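Manganese lipoxygenase (PDB 5FX8) oxygenates linoleic and alpha-linolenic acids at a catalytic manganese centre, giving 11S- and 13R-hydroperoxy fatty acids. Local coordinates at residues 284-292 against 353-362; 482-493 against 532-541. All coordinates share one frame; numbering follows the deposited sequence.

Contact 1 (284-292 against 353-362). With MN (manganese (II) ion), chain I.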
loop_
_atom_site.group_PDB
_atom_site.type_symbol
_atom_site.label_atom_id
_atom_site.label_comp_id
_atom_site.label_asym_id
_atom_site.label_seq_id
_atom_site.Cartn_x
_atom_site.Cartn_y
_atom_site.Cartn_z
ATOM N N PHE A 284 -2.720 10.617 -12.674
ATOM C CA PHE A 284 -2.397 9.648 -13.704
ATOM C C PHE A 284 -0.907 9.358 -13.718
ATOM O O PHE A 284 -0.489 8.197 -13.808
ATOM C CB PHE A 284 -2.857 10.180 -15.047
ATOM C CG PHE A 284 -2.448 9.344 -16.211
ATOM C CD1 PHE A 284 -1.245 9.571 -16.864
ATOM C CD2 PHE A 284 -3.289 8.365 -16.686
ATOM C CE1 PHE A 284 -0.894 8.816 -17.933
ATOM C CE2 PHE A 284 -2.945 7.618 -17.752
ATOM C CZ PHE A 284 -1.755 7.831 -18.384
ATOM N N TYR A 285 -0.090 10.416 -13.630
ATOM C CA TYR A 285 1.355 10.245 -13.702
ATOM C C TYR A 285 1.864 9.376 -12.566
ATOM O O TYR A 285 2.637 8.445 -12.781
ATOM C CB TYR A 285 2.063 11.596 -13.674
ATOM C CG TYR A 285 3.574 11.476 -13.601
ATOM C CD1 TYR A 285 4.230 11.387 -12.377
ATOM C CD2 TYR A 285 4.344 11.445 -14.750
ATOM C CE1 TYR A 285 5.585 11.260 -12.310
ATOM C CE2 TYR A 285 5.700 11.333 -14.689
ATOM C CZ TYR A 285 6.314 11.240 -13.465
ATOM O OH TYR A 285 7.676 11.128 -13.385
ATOM N N SER A 286 1.478 9.698 -11.336
ATOM C CA SER A 286 2.067 9.024 -10.195
ATOM C C SER A 286 1.666 7.565 -10.198
ATOM O O SER A 286 2.495 6.665 -9.971
ATOM C CB SER A 286 1.638 9.716 -8.909
ATOM O OG SER A 286 0.338 9.341 -8.529
ATOM N N GLN A 287 0.402 7.309 -10.518
ATOM C CA GLN A 287 -0.037 5.930 -10.523
ATOM C C GLN A 287 0.653 5.139 -11.616
ATOM O O GLN A 287 0.899 3.945 -11.454
ATOM C CB GLN A 287 -1.556 5.853 -10.640
ATOM C CG GLN A 287 -2.257 6.368 -9.392
ATOM C CD GLN A 287 -1.473 6.076 -8.101
ATOM O OE1 GLN A 287 -1.354 4.931 -7.690
ATOM N NE2 GLN A 287 -0.933 7.125 -7.475
ATOM N N MET A 288 1.003 5.766 -12.726
ATOM C CA MET A 288 1.486 4.905 -13.791
ATOM C C MET A 288 2.994 4.901 -13.886
ATOM O O MET A 288 3.591 3.928 -14.350
ATOM C CB MET A 288 0.836 5.310 -15.105
ATOM C CG MET A 288 -0.625 4.941 -15.146
ATOM S SD MET A 288 -0.869 3.216 -14.709
ATOM C CE MET A 288 -1.676 3.336 -13.188
ATOM N N TYR A 289 3.630 5.950 -13.434
ATOM C CA TYR A 289 5.056 5.879 -13.322
ATOM C C TYR A 289 5.480 4.909 -12.232
ATOM O O TYR A 289 6.536 4.304 -12.364
ATOM C CB TYR A 289 5.605 7.276 -13.072
ATOM C CG TYR A 289 7.106 7.326 -12.986
ATOM C CD1 TYR A 289 7.882 7.371 -14.132
ATOM C CD2 TYR A 289 7.742 7.342 -11.765
ATOM C CE1 TYR A 289 9.244 7.425 -14.059
ATOM C CE2 TYR A 289 9.113 7.402 -11.678
ATOM C CZ TYR A 289 9.865 7.442 -12.828
ATOM O OH TYR A 289 11.243 7.495 -12.749
ATOM N N HIS A 290 4.692 4.737 -11.151
ATOM C CA HIS A 290 5.199 3.860 -10.085
ATOM C C HIS A 290 5.224 2.392 -10.475
ATOM O O HIS A 290 5.798 1.578 -9.740
ATOM C CB HIS A 290 4.404 4.021 -8.787
ATOM C CG HIS A 290 3.327 3.000 -8.585
ATOM N ND1 HIS A 290 2.123 3.079 -9.239
ATOM C CD2 HIS A 290 3.246 1.912 -7.777
ATOM C CE1 HIS A 290 1.356 2.070 -8.865
ATOM N NE2 HIS A 290 2.014 1.344 -7.980
ATOM N N VAL A 291 4.608 2.028 -11.599
ATOM C CA VAL A 291 4.806 0.700 -12.159
ATOM C C VAL A 291 6.290 0.376 -12.217
ATOM O O VAL A 291 6.712 -0.748 -11.919
ATOM C CB VAL A 291 4.137 0.626 -13.537
ATOM C CG1 VAL A 291 4.373 -0.704 -14.201
ATOM C CG2 VAL A 291 2.694 0.847 -13.360
ATOM N N LEU A 292 7.107 1.385 -12.524
ATOM C CA LEU A 292 8.551 1.212 -12.565
ATOM C C LEU A 292 9.133 0.976 -11.172
ATOM O O LEU A 292 10.092 0.208 -11.018
ATOM C CB LEU A 292 9.179 2.423 -13.253
ATOM C CG LEU A 292 8.895 2.611 -14.749
ATOM C CD1 LEU A 292 9.509 3.868 -15.261
ATOM C CD2 LEU A 292 9.545 1.522 -15.445
ATOM N N ALA A 353 -4.132 3.326 -22.182
ATOM C CA ALA A 353 -3.233 4.473 -22.097
ATOM C C ALA A 353 -2.397 4.420 -20.826
ATOM O O ALA A 353 -1.186 4.678 -20.857
ATOM C CB ALA A 353 -4.035 5.767 -22.150
ATOM N N ALA A 354 -3.036 4.085 -19.702
ATOM C CA ALA A 354 -2.314 3.840 -18.457
ATOM C C ALA A 354 -1.183 2.835 -18.637
ATOM O O ALA A 354 -0.081 3.050 -18.141
ATOM C CB ALA A 354 -3.272 3.342 -17.379
ATOM N N ILE A 355 -1.450 1.713 -19.317
ATOM C CA ILE A 355 -0.417 0.697 -19.501
ATOM C C ILE A 355 0.634 1.180 -20.491
ATOM O O ILE A 355 1.801 0.812 -20.385
ATOM C CB ILE A 355 -1.055 -0.646 -19.925
ATOM C CG1 ILE A 355 -1.655 -1.359 -18.727
ATOM C CG2 ILE A 355 -0.045 -1.607 -20.499
ATOM C CD1 ILE A 355 -0.619 -1.795 -17.774
ATOM N N ASP A 356 0.250 2.016 -21.458
ATOM C CA ASP A 356 1.243 2.506 -22.413
ATOM C C ASP A 356 2.246 3.456 -21.760
ATOM O O ASP A 356 3.406 3.518 -22.182
ATOM C CB ASP A 356 0.529 3.161 -23.599
ATOM C CG ASP A 356 1.464 3.955 -24.522
ATOM O OD1 ASP A 356 2.134 3.333 -25.379
ATOM O OD2 ASP A 356 1.487 5.210 -24.437
ATOM N N PHE A 357 1.848 4.169 -20.707
ATOM C CA PHE A 357 2.741 5.202 -20.185
ATOM C C PHE A 357 4.079 4.689 -19.622
ATOM O O PHE A 357 5.127 5.230 -20.014
ATOM C CB PHE A 357 1.974 6.038 -19.167
ATOM C CG PHE A 357 2.753 7.174 -18.652
ATOM C CD1 PHE A 357 2.908 8.317 -19.412
ATOM C CD2 PHE A 357 3.352 7.105 -17.418
ATOM C CE1 PHE A 357 3.625 9.367 -18.949
ATOM C CE2 PHE A 357 4.076 8.155 -16.950
ATOM C CZ PHE A 357 4.216 9.287 -17.714
ATOM N N PRO A 358 4.139 3.707 -18.709
ATOM C CA PRO A 358 5.467 3.277 -18.217
ATOM C C PRO A 358 6.360 2.642 -19.273
ATOM O O PRO A 358 7.591 2.704 -19.155
ATOM C CB PRO A 358 5.120 2.275 -17.113
ATOM C CG PRO A 358 3.727 1.843 -17.442
ATOM C CD PRO A 358 3.061 3.050 -17.954
ATOM N N GLY A 359 5.776 1.998 -20.284
ATOM C CA GLY A 359 6.565 1.545 -21.407
ATOM C C GLY A 359 7.123 2.677 -22.241
ATOM O O GLY A 359 8.239 2.578 -22.734
ATOM N N SER A 360 6.359 3.751 -22.434
ATOM C CA SER A 360 6.903 4.928 -23.112
ATOM C C SER A 360 8.038 5.553 -22.327
ATOM O O SER A 360 9.034 5.988 -22.911
ATOM C CB SER A 360 5.837 5.990 -23.309
ATOM O OG SER A 360 4.761 5.496 -24.039
ATOM N N VAL A 361 7.872 5.672 -21.012
ATOM C CA VAL A 361 8.954 6.175 -20.178
ATOM C C VAL A 361 10.193 5.314 -20.359
ATOM O O VAL A 361 11.282 5.819 -20.633
ATOM C CB VAL A 361 8.512 6.238 -18.709
ATOM C CG1 VAL A 361 9.646 6.678 -17.819
ATOM C CG2 VAL A 361 7.355 7.178 -18.574
ATOM N N TYR A 362 10.030 3.997 -20.237
ATOM C CA TYR A 362 11.158 3.086 -20.328
ATOM C C TYR A 362 11.799 3.150 -21.700
ATOM O O TYR A 362 13.026 3.061 -21.836
ATOM C CB TYR A 362 10.693 1.669 -20.024
ATOM C CG TYR A 362 11.795 0.751 -19.559
ATOM C CD1 TYR A 362 12.411 0.941 -18.328
ATOM C CD2 TYR A 362 12.210 -0.305 -20.345
ATOM C CE1 TYR A 362 13.424 0.112 -17.914
ATOM C CE2 TYR A 362 13.201 -1.143 -19.933
ATOM C CZ TYR A 362 13.805 -0.935 -18.732
ATOM O OH TYR A 362 14.797 -1.797 -18.374
HETATM MN MN MN I . 2.083 -0.317 -6.190
HETATM O O HOH W 1 0.285 -0.838 -7.739
#
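Phe284 and Phe357 reach each other because both rings swing away from their backbone nitrogens (chi1 -176° for Phe357), which carries each phenyl out beside its own carbonyl carbon and into the space between the helices. Phe284 turns an edge toward the face of Phe357 in a T-shaped pair, centroids 5.7 Å apart and planes at 69°. Tyr285 adds a third ring, its CD2 lying 3.7 Å from CZ of Phe357, and the three make an aromatic cluster. The helices cross at -57° with axes 8.1 Å apart; no hydrogen bond crosses the interface, and the side-chain contacts are almost all apolar. The lone methyl of Ala354 lets the bent chain of Met288 lie against it, SD 3.6 Å from CB. Compact Pro358, which has no N-H for its own helix and sits where that helix kinks, lays its ring against O of Met288 and CB of Val291. Helix 284-292 belongs to the long helix 268-305 of the lipoxygenase fold, which presents His290 on the side turned away from Phe357. There NE2 binds manganese at 2.4 Å, while ND1 donates to O of Gln287 (2.7 Å), a bond that helps fix the rotation of the imidazole. Farther along, Val361 CG1 packs 3.8 Å from Leu292 CD1 and meets Tyr289 at its ring edge.

Contact 2 (482-493 against 532-541); sequences NQGSPVKFSGVL and QVSLLARFNR. With MN (manganese (II) ion), chain I.
The manganese site of this lipoxygenase takes one of its ligands from the start of this contact, where Asn482 leaves helix 460-481 and its OD1 binds the metal at 2.4 Å. His290, His294, His478 and Val618 complete the protein ligands, and a water also binds. With CG anti to the backbone N (chi1 -165°), the Asn482 amide lies against the Phe539 ring, its ND2 3.7 Å from CD2 of that ring and the two planes 56° apart. An amide suits the place because its oxygen can serve the metal while its NH2 group faces Phe539 and Gln287.

Asn482 to Ser485 form a type II' beta turn that leads into the short helix 485-490. Gly484, having no side chain, brings its CA to 3.3 Å from OD1 of Asn540, whose amide also bonds Ser145. A water ties the backbones together: it donates to O of Gln483 and O of Leu536 and accepts from N of Val487. Beyond the turn, along helix 485-490, the packing is apolar. Val487 holds the middle of the helix crossing, its CB 3.7 Å from CB of Leu536, with CG2 over the backbone of Ala537. The branched end of Leu536 then divides, CD2 lying 3.9 Å from CB of Pro486 and CD1 near O of Gly491.

At the far end Gln532, extended beyond CG, donates from NE2 to O of Gly491 (3.1 Å, 144° at the hydrogen); the donor stands above the carbonyl plane, not on a lone pair. NE2 also donates to O of His496, and OE1 accepts from N of Ala498, so a long polar side chain can tie down the chain after helix 485-490. Leu493 meets it from the opposite direction. A second water accepts from NZ of Lys488, itself paired with Glu148, and donates to OD1 of Asn540.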
loop_
_atom_site.group_PDB
_atom_site.type_symbol
_atom_site.label_atom_id
_atom_site.label_comp_id
_atom_site.label_asym_id
_atom_site.label_seq_id
_atom_site.Cartn_x
_atom_site.Cartn_y
_atom_site.Cartn_z
ATOM N N ASN A 482 2.020 5.340 -4.267
ATOM C CA ASN A 482 0.948 4.369 -4.266
ATOM C C ASN A 482 0.645 4.071 -2.816
ATOM O O ASN A 482 0.750 4.971 -1.985
ATOM C CB ASN A 482 1.375 3.116 -5.016
ATOM C CG ASN A 482 0.228 2.227 -5.355
ATOM O OD1 ASN A 482 0.312 1.008 -5.214
ATOM N ND2 ASN A 482 -0.867 2.823 -5.795
ATOM N N GLN A 483 0.302 2.829 -2.496
ATOM C CA GLN A 483 -0.011 2.398 -1.130
ATOM C C GLN A 483 -1.098 3.322 -0.578
ATOM O O GLN A 483 -2.127 3.497 -1.244
ATOM C CB GLN A 483 1.295 2.321 -0.323
ATOM C CG GLN A 483 1.241 1.432 0.924
ATOM C CD GLN A 483 0.982 -0.065 0.673
ATOM O OE1 GLN A 483 1.646 -0.717 -0.122
ATOM N NE2 GLN A 483 0.044 -0.606 1.398
ATOM N N GLY A 484 -0.936 3.916 0.604
ATOM C CA GLY A 484 -1.970 4.756 1.169
ATOM C C GLY A 484 -1.928 6.185 0.738
ATOM O O GLY A 484 -2.766 6.994 1.141
ATOM N N SER A 485 -0.991 6.528 -0.106
ATOM C CA SER A 485 -0.837 7.927 -0.488
ATOM C C SER A 485 -1.961 8.470 -1.365
ATOM O O SER A 485 -2.400 9.584 -1.136
ATOM C CB SER A 485 0.502 8.128 -1.169
ATOM O OG SER A 485 1.468 8.216 -0.167
ATOM N N PRO A 486 -2.436 7.763 -2.385
ATOM C CA PRO A 486 -3.604 8.286 -3.107
ATOM C C PRO A 486 -4.825 8.540 -2.212
ATOM O O PRO A 486 -5.435 9.605 -2.316
ATOM C CB PRO A 486 -3.847 7.204 -4.168
ATOM C CG PRO A 486 -2.463 6.625 -4.383
ATOM C CD PRO A 486 -1.828 6.612 -3.072
ATOM N N VAL A 487 -5.184 7.623 -1.311
ATOM C CA VAL A 487 -6.347 7.875 -0.475
ATOM C C VAL A 487 -6.093 8.996 0.535
ATOM O O VAL A 487 -7.014 9.747 0.857
ATOM C CB VAL A 487 -6.818 6.571 0.212
ATOM C CG1 VAL A 487 -5.934 6.194 1.360
ATOM C CG2 VAL A 487 -8.251 6.693 0.692
ATOM N N LYS A 488 -4.867 9.150 1.046
ATOM C CA LYS A 488 -4.599 10.188 2.051
ATOM C C LYS A 488 -4.206 11.552 1.472
ATOM O O LYS A 488 -4.514 12.574 2.080
ATOM C CB LYS A 488 -3.506 9.723 3.016
ATOM C CG LYS A 488 -3.924 8.580 3.883
ATOM C CD LYS A 488 -2.835 8.174 4.844
ATOM C CE LYS A 488 -1.700 7.466 4.129
ATOM N NZ LYS A 488 -0.563 6.916 4.963
ATOM N N PHE A 489 -3.554 11.613 0.316
ATOM C CA PHE A 489 -3.032 12.863 -0.223
ATOM C C PHE A 489 -3.335 13.067 -1.711
ATOM O O PHE A 489 -3.982 14.041 -2.068
ATOM C CB PHE A 489 -1.518 12.937 0.012
ATOM C CG PHE A 489 -1.077 12.451 1.384
ATOM C CD1 PHE A 489 -1.255 13.239 2.516
ATOM C CD2 PHE A 489 -0.472 11.205 1.539
ATOM C CE1 PHE A 489 -0.855 12.793 3.758
ATOM C CE2 PHE A 489 -0.078 10.762 2.767
ATOM C CZ PHE A 489 -0.267 11.565 3.885
ATOM N N SER A 490 -2.890 12.158 -2.581
ATOM C CA SER A 490 -2.863 12.362 -4.032
ATOM C C SER A 490 -4.233 12.273 -4.677
ATOM O O SER A 490 -4.422 12.785 -5.785
ATOM C CB SER A 490 -2.017 11.306 -4.711
ATOM O OG SER A 490 -0.699 11.377 -4.305
ATOM N N GLY A 491 -5.146 11.516 -4.080
ATOM C CA GLY A 491 -6.452 11.346 -4.647
ATOM C C GLY A 491 -7.567 11.728 -3.705
ATOM O O GLY A 491 -8.574 11.044 -3.628
ATOM N N VAL A 492 -7.398 12.821 -2.989
ATOM C CA VAL A 492 -8.408 13.323 -2.078
ATOM C C VAL A 492 -9.287 14.287 -2.848
ATOM O O VAL A 492 -8.780 15.195 -3.509
ATOM C CB VAL A 492 -7.746 13.985 -0.864
ATOM C CG1 VAL A 492 -8.763 14.626 0.066
ATOM C CG2 VAL A 492 -6.975 12.955 -0.145
ATOM N N LEU A 493 -10.598 14.046 -2.814
ATOM C CA LEU A 493 -11.596 14.888 -3.469
ATOM C C LEU A 493 -11.889 16.113 -2.618
ATOM O O LEU A 493 -11.922 16.048 -1.397
ATOM C CB LEU A 493 -12.887 14.096 -3.754
ATOM C CG LEU A 493 -12.713 13.041 -4.857
ATOM C CD1 LEU A 493 -13.828 12.062 -4.917
ATOM C CD2 LEU A 493 -12.563 13.644 -6.218
ATOM N N GLN A 532 -14.253 6.282 -6.092
ATOM C CA GLN A 532 -12.853 6.665 -6.106
ATOM C C GLN A 532 -12.246 6.471 -4.726
ATOM O O GLN A 532 -11.247 5.757 -4.569
ATOM C CB GLN A 532 -12.704 8.101 -6.601
ATOM C CG GLN A 532 -11.405 8.742 -6.146
ATOM C CD GLN A 532 -10.967 9.970 -6.928
ATOM O OE1 GLN A 532 -11.498 10.303 -7.985
ATOM N NE2 GLN A 532 -9.982 10.653 -6.395
ATOM N N VAL A 533 -12.889 7.014 -3.696
ATOM C CA VAL A 533 -12.308 6.837 -2.376
ATOM C C VAL A 533 -12.232 5.359 -2.016
ATOM O O VAL A 533 -11.317 4.939 -1.319
ATOM C CB VAL A 533 -13.062 7.669 -1.321
ATOM C CG1 VAL A 533 -12.395 7.540 0.008
ATOM C CG2 VAL A 533 -13.019 9.083 -1.697
ATOM N N SER A 534 -13.131 4.539 -2.547
ATOM C CA SER A 534 -13.155 3.128 -2.181
ATOM C C SER A 534 -12.034 2.348 -2.859
ATOM O O SER A 534 -11.434 1.455 -2.247
ATOM C CB SER A 534 -14.504 2.538 -2.529
ATOM O OG SER A 534 -14.533 1.161 -2.206
ATOM N N LEU A 535 -11.731 2.677 -4.116
ATOM C CA LEU A 535 -10.580 2.076 -4.788
ATOM C C LEU A 535 -9.253 2.494 -4.135
ATOM O O LEU A 535 -8.367 1.661 -3.878
ATOM C CB LEU A 535 -10.612 2.465 -6.260
ATOM C CG LEU A 535 -9.413 2.017 -7.077
ATOM C CD1 LEU A 535 -9.331 0.499 -7.199
ATOM C CD2 LEU A 535 -9.492 2.662 -8.414
ATOM N N LEU A 536 -9.094 3.785 -3.850
ATOM C CA LEU A 536 -7.843 4.220 -3.243
ATOM C C LEU A 536 -7.712 3.664 -1.823
ATOM O O LEU A 536 -6.622 3.255 -1.399
ATOM C CB LEU A 536 -7.746 5.747 -3.289
ATOM C CG LEU A 536 -8.000 6.368 -4.669
ATOM C CD1 LEU A 536 -7.821 7.866 -4.714
ATOM C CD2 LEU A 536 -7.104 5.700 -5.634
ATOM N N ALA A 537 -8.824 3.573 -1.095
ATOM C CA ALA A 537 -8.772 2.889 0.185
ATOM C C ALA A 537 -8.374 1.432 0.010
ATOM O O ALA A 537 -7.741 0.858 0.887
ATOM C CB ALA A 537 -10.116 2.990 0.907
ATOM N N ARG A 538 -8.729 0.818 -1.111
ATOM C CA ARG A 538 -8.292 -0.545 -1.339
ATOM C C ARG A 538 -6.813 -0.649 -1.693
ATOM O O ARG A 538 -6.257 -1.751 -1.631
ATOM C CB ARG A 538 -9.148 -1.184 -2.427
ATOM C CG ARG A 538 -10.266 -2.068 -1.877
ATOM C CD ARG A 538 -11.195 -2.460 -2.988
ATOM N NE ARG A 538 -12.130 -1.406 -3.329
ATOM C CZ ARG A 538 -12.496 -1.147 -4.566
ATOM N NH1 ARG A 538 -11.982 -1.858 -5.548
ATOM N NH2 ARG A 538 -13.361 -0.190 -4.819
ATOM N N PHE A 539 -6.159 0.461 -2.063
ATOM C CA PHE A 539 -4.696 0.417 -2.187
ATOM C C PHE A 539 -3.978 0.469 -0.836
ATOM O O PHE A 539 -2.781 0.192 -0.770
ATOM C CB PHE A 539 -4.194 1.557 -3.058
ATOM C CG PHE A 539 -4.623 1.481 -4.496
ATOM C CD1 PHE A 539 -5.141 0.330 -5.028
ATOM C CD2 PHE A 539 -4.487 2.583 -5.323
ATOM C CE1 PHE A 539 -5.513 0.287 -6.337
ATOM C CE2 PHE A 539 -4.851 2.530 -6.634
ATOM C CZ PHE A 539 -5.360 1.379 -7.135
ATOM N N ASN A 540 -4.673 0.816 0.233
ATOM C CA ASN A 540 -4.107 0.920 1.566
ATOM C C ASN A 540 -4.207 -0.430 2.273
ATOM O O ASN A 540 -4.954 -1.318 1.860
ATOM C CB ASN A 540 -4.828 2.008 2.356
ATOM C CG ASN A 540 -4.070 2.454 3.581
ATOM O OD1 ASN A 540 -2.864 2.633 3.547
ATOM N ND2 ASN A 540 -4.775 2.617 4.674
ATOM N N ARG A 541 -3.408 -0.590 3.327
ATOM C CA ARG A 541 -3.344 -1.837 4.083
ATOM C C ARG A 541 -3.292 -1.481 5.564
ATOM O O ARG A 541 -2.218 -1.327 6.136
ATOM C CB ARG A 541 -2.141 -2.687 3.690
ATOM C CG ARG A 541 -2.299 -3.511 2.429
ATOM C CD ARG A 541 -3.322 -4.630 2.584
ATOM N NE ARG A 541 -3.508 -5.384 1.350
ATOM C CZ ARG A 541 -4.185 -4.927 0.305
ATOM N NH1 ARG A 541 -4.721 -3.731 0.347
ATOM N NH2 ARG A 541 -4.303 -5.643 -0.788
HETATM MN MN MN I . 2.083 -0.317 -6.190
HETATM O O HOH W 2 -4.180 4.888 -1.565
HETATM O O HOH W 3 -0.795 4.208 4.538
HETATM O O HOH W 1 0.285 -0.838 -7.739
#

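How the contacts relate
Contact 1 closes before contact 2 opens along the chain, and their centres lie 18 Å apart within the lipoxygenase fold, each about 12 Å from the centre of the chain. Contact 1 joins helices 268-305 and 351-363; contact 2 joins helices 485-490 and 526-539. The manganese lies beside both, and residues 284-292 and 482-493 supply it with His290 and Asn482, so segments distant in sequence bring ligands to one metal and its bound water. They also touch directly: Gln287 OE1 comes within 2.9 Å of Asn482 ND2, and Gln287 NE2 within 3.5 Å of Pro486 CG, making Gln287 a second-shell neighbour of the metal ligand.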